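Local atomic coordinates of probable receptor YhhM (Klebsiella variicola At-22, PDB entry 3Q6C), a protein that is of unknown function but is a probable receptor belonging to the DUF2500 family of YhhM-like proteins. Residues 49-57 with 68-76. Sequence-based numbering, arbitrary orientation.
Sequences VFRLDAPQY and LSYKGTAFV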
# COMPACT_ATOMS: atom_id res chain seq x y z
N VAL A 49 0.22 4.33 6.05
CA VAL A 49 -0.84 3.34 5.96
C VAL A 49 -1.99 3.72 5.05
O VAL A 49 -2.59 4.79 5.19
CB VAL A 49 -1.44 3.06 7.35
CG1 VAL A 49 -2.44 1.91 7.25
CG2 VAL A 49 -0.33 2.73 8.32
N PHE A 50 -2.30 2.83 4.11
CA PHE A 50 -3.40 3.03 3.18
C PHE A 50 -4.42 1.90 3.32
O PHE A 50 -4.06 0.73 3.45
CB PHE A 50 -2.87 3.06 1.75
CG PHE A 50 -2.17 4.32 1.39
CD1 PHE A 50 -2.90 5.45 0.99
CD2 PHE A 50 -0.78 4.39 1.40
CE1 PHE A 50 -2.25 6.62 0.62
CE2 PHE A 50 -0.12 5.56 1.04
CZ PHE A 50 -0.85 6.68 0.64
N ARG A 51 -5.70 2.26 3.30
CA ARG A 51 -6.77 1.27 3.38
C ARG A 51 -7.03 0.80 1.96
O ARG A 51 -7.07 1.61 1.03
CB ARG A 51 -8.05 1.89 3.93
CG ARG A 51 -9.15 0.86 4.09
CD ARG A 51 -10.55 1.45 4.04
NE ARG A 51 -11.54 0.38 3.96
CZ ARG A 51 -12.80 0.55 3.58
NH1 ARG A 51 -13.25 1.75 3.23
NH2 ARG A 51 -13.62 -0.50 3.51
N LEU A 52 -7.22 -0.50 1.78
CA LEU A 52 -7.47 -1.06 0.47
C LEU A 52 -8.61 -2.07 0.54
O LEU A 52 -9.03 -2.48 1.64
CB LEU A 52 -6.24 -1.81 -0.04
CG LEU A 52 -4.86 -1.17 0.05
CD1 LEU A 52 -3.80 -2.19 -0.35
CD2 LEU A 52 -4.82 0.03 -0.86
N ASP A 53 -9.13 -2.47 -0.61
CA ASP A 53 -10.15 -3.51 -0.61
C ASP A 53 -9.31 -4.76 -0.82
O ASP A 53 -8.10 -4.67 -1.05
CB ASP A 53 -11.19 -3.31 -1.72
CG ASP A 53 -10.58 -3.25 -3.10
OD1 ASP A 53 -9.38 -3.55 -3.26
OD2 ASP A 53 -11.33 -2.90 -4.03
N ALA A 54 -9.94 -5.93 -0.77
CA ALA A 54 -9.20 -7.17 -0.92
C ALA A 54 -8.48 -7.38 -2.25
O ALA A 54 -7.30 -7.73 -2.27
CB ALA A 54 -10.12 -8.35 -0.64
N PRO A 55 -9.18 -7.18 -3.38
CA PRO A 55 -8.51 -7.38 -4.67
C PRO A 55 -7.23 -6.55 -4.80
O PRO A 55 -6.18 -7.05 -5.21
CB PRO A 55 -9.56 -6.94 -5.69
CG PRO A 55 -10.86 -7.13 -4.96
CD PRO A 55 -10.54 -6.66 -3.56
N GLN A 56 -7.33 -5.28 -4.43
CA GLN A 56 -6.21 -4.36 -4.50
C GLN A 56 -5.12 -4.83 -3.54
O GLN A 56 -3.92 -4.75 -3.84
CB GLN A 56 -6.68 -2.95 -4.13
CG GLN A 56 -5.82 -1.82 -4.67
CD GLN A 56 -5.92 -1.68 -6.19
OE1 GLN A 56 -6.98 -1.36 -6.74
NE2 GLN A 56 -4.80 -1.91 -6.87
N TYR A 57 -5.55 -5.32 -2.38
CA TYR A 57 -4.65 -5.81 -1.34
C TYR A 57 -3.90 -7.07 -1.76
O TYR A 57 -2.68 -7.15 -1.61
CB TYR A 57 -5.46 -6.07 -0.07
CG TYR A 57 -4.69 -6.69 1.07
CD1 TYR A 57 -4.67 -8.08 1.24
CD2 TYR A 57 -4.07 -5.90 2.03
CE1 TYR A 57 -4.06 -8.66 2.36
CE2 TYR A 57 -3.46 -6.46 3.15
CZ TYR A 57 -3.46 -7.84 3.31
OH TYR A 57 -2.93 -8.40 4.45
N LEU A 68 4.44 4.48 -6.02
CA LEU A 68 3.16 4.58 -5.32
C LEU A 68 2.44 5.85 -5.74
O LEU A 68 2.97 6.95 -5.57
CB LEU A 68 3.37 4.62 -3.81
CG LEU A 68 2.12 4.96 -3.00
CD1 LEU A 68 1.20 3.75 -2.91
CD2 LEU A 68 2.52 5.40 -1.62
N SER A 69 1.25 5.71 -6.30
CA SER A 69 0.47 6.87 -6.72
C SER A 69 -0.54 7.10 -5.62
O SER A 69 -1.20 6.16 -5.18
CB SER A 69 -0.27 6.61 -8.03
OG SER A 69 0.64 6.34 -9.09
N TYR A 70 -0.67 8.35 -5.18
CA TYR A 70 -1.62 8.64 -4.11
C TYR A 70 -2.08 10.09 -4.01
O TYR A 70 -1.35 11.01 -4.37
CB TYR A 70 -1.03 8.24 -2.76
CG TYR A 70 0.16 9.10 -2.37
CD1 TYR A 70 1.43 8.86 -2.90
CD2 TYR A 70 -0.01 10.17 -1.49
CE1 TYR A 70 2.51 9.68 -2.57
CE2 TYR A 70 1.06 10.99 -1.16
CZ TYR A 70 2.32 10.75 -1.70
OH TYR A 70 3.36 11.58 -1.36
N LYS A 71 -3.29 10.26 -3.51
CA LYS A 71 -3.87 11.57 -3.28
C LYS A 71 -4.25 11.58 -1.80
O LYS A 71 -5.23 10.95 -1.40
CB LYS A 71 -5.11 11.79 -4.16
CG LYS A 71 -5.75 13.16 -3.97
CD LYS A 71 -6.95 13.39 -4.89
CE LYS A 71 -6.54 13.50 -6.37
NZ LYS A 71 -5.89 12.26 -6.90
N GLY A 72 -3.45 12.27 -0.99
CA GLY A 72 -3.70 12.32 0.44
C GLY A 72 -3.58 10.91 0.99
O GLY A 72 -2.63 10.19 0.69
N THR A 73 -4.55 10.51 1.80
CA THR A 73 -4.55 9.16 2.36
C THR A 73 -5.28 8.17 1.47
O THR A 73 -5.62 7.08 1.92
CB THR A 73 -5.21 9.13 3.75
OG1 THR A 73 -6.25 10.12 3.81
CG2 THR A 73 -4.18 9.37 4.83
N ALA A 74 -5.51 8.54 0.22
CA ALA A 74 -6.20 7.68 -0.73
C ALA A 74 -5.23 6.99 -1.69
O ALA A 74 -4.59 7.64 -2.51
CB ALA A 74 -7.24 8.48 -1.53
N PHE A 75 -5.14 5.68 -1.58
CA PHE A 75 -4.27 4.89 -2.42
C PHE A 75 -4.81 4.97 -3.84
O PHE A 75 -5.99 4.72 -4.07
CB PHE A 75 -4.26 3.44 -1.92
CG PHE A 75 -3.54 2.48 -2.82
CD1 PHE A 75 -4.17 1.95 -3.93
CD2 PHE A 75 -2.21 2.13 -2.56
CE1 PHE A 75 -3.49 1.07 -4.79
CE2 PHE A 75 -1.52 1.26 -3.41
CZ PHE A 75 -2.17 0.73 -4.53
N VAL A 76 -3.96 5.32 -4.80
CA VAL A 76 -4.42 5.39 -6.17
C VAL A 76 -3.81 4.26 -6.98
O VAL A 76 -4.40 3.80 -7.96
CB VAL A 76 -4.10 6.74 -6.83
CG1 VAL A 76 -4.35 6.66 -8.32
CG2 VAL A 76 -4.97 7.82 -6.23
O HOH W 1 -6.62 4.18 0.76
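With CG anti to its carbonyl carbon (chi1 -75°), F50 swings its ring toward the hairpin 68-76, whereas F75 holds CG anti to the backbone N (chi1 172°) and reaches back toward L52 and Q56. The two phenylalanine side chains cross at about a right angle. A long flat ring suits the buried F50 position because it spans both arms of the hairpin: CE2 meets CD2 of L68 at 3.8 Å and CZ lies against CB of Y70 at 3.7 Å on one arm, CD1 sits 3.8 Å from F75 CB on the other, and the ring edge faces G72 O. These segments carry the two outermost strands of the five-stranded antiparallel sheet, whose short segments 49-52 and 74-76 run 72° apart; strand 74-80 follows 65-71 through a type II' turn, where G72, lacking a CB, easily adopts the positive phi required. Instead of direct backbone pairing, a water joins them, donating to R51 O (2.6 Å) and T73 O and accepting from F75 N (3.1 Å). Branched L52 lays methyl CD2 over one face of the F75 ring, a CH-pi contact 3.8 Å from the centroid. From helix 54-59, Q56 sets its aliphatic CG obliquely beside F75 CE1, 3.7 Å away.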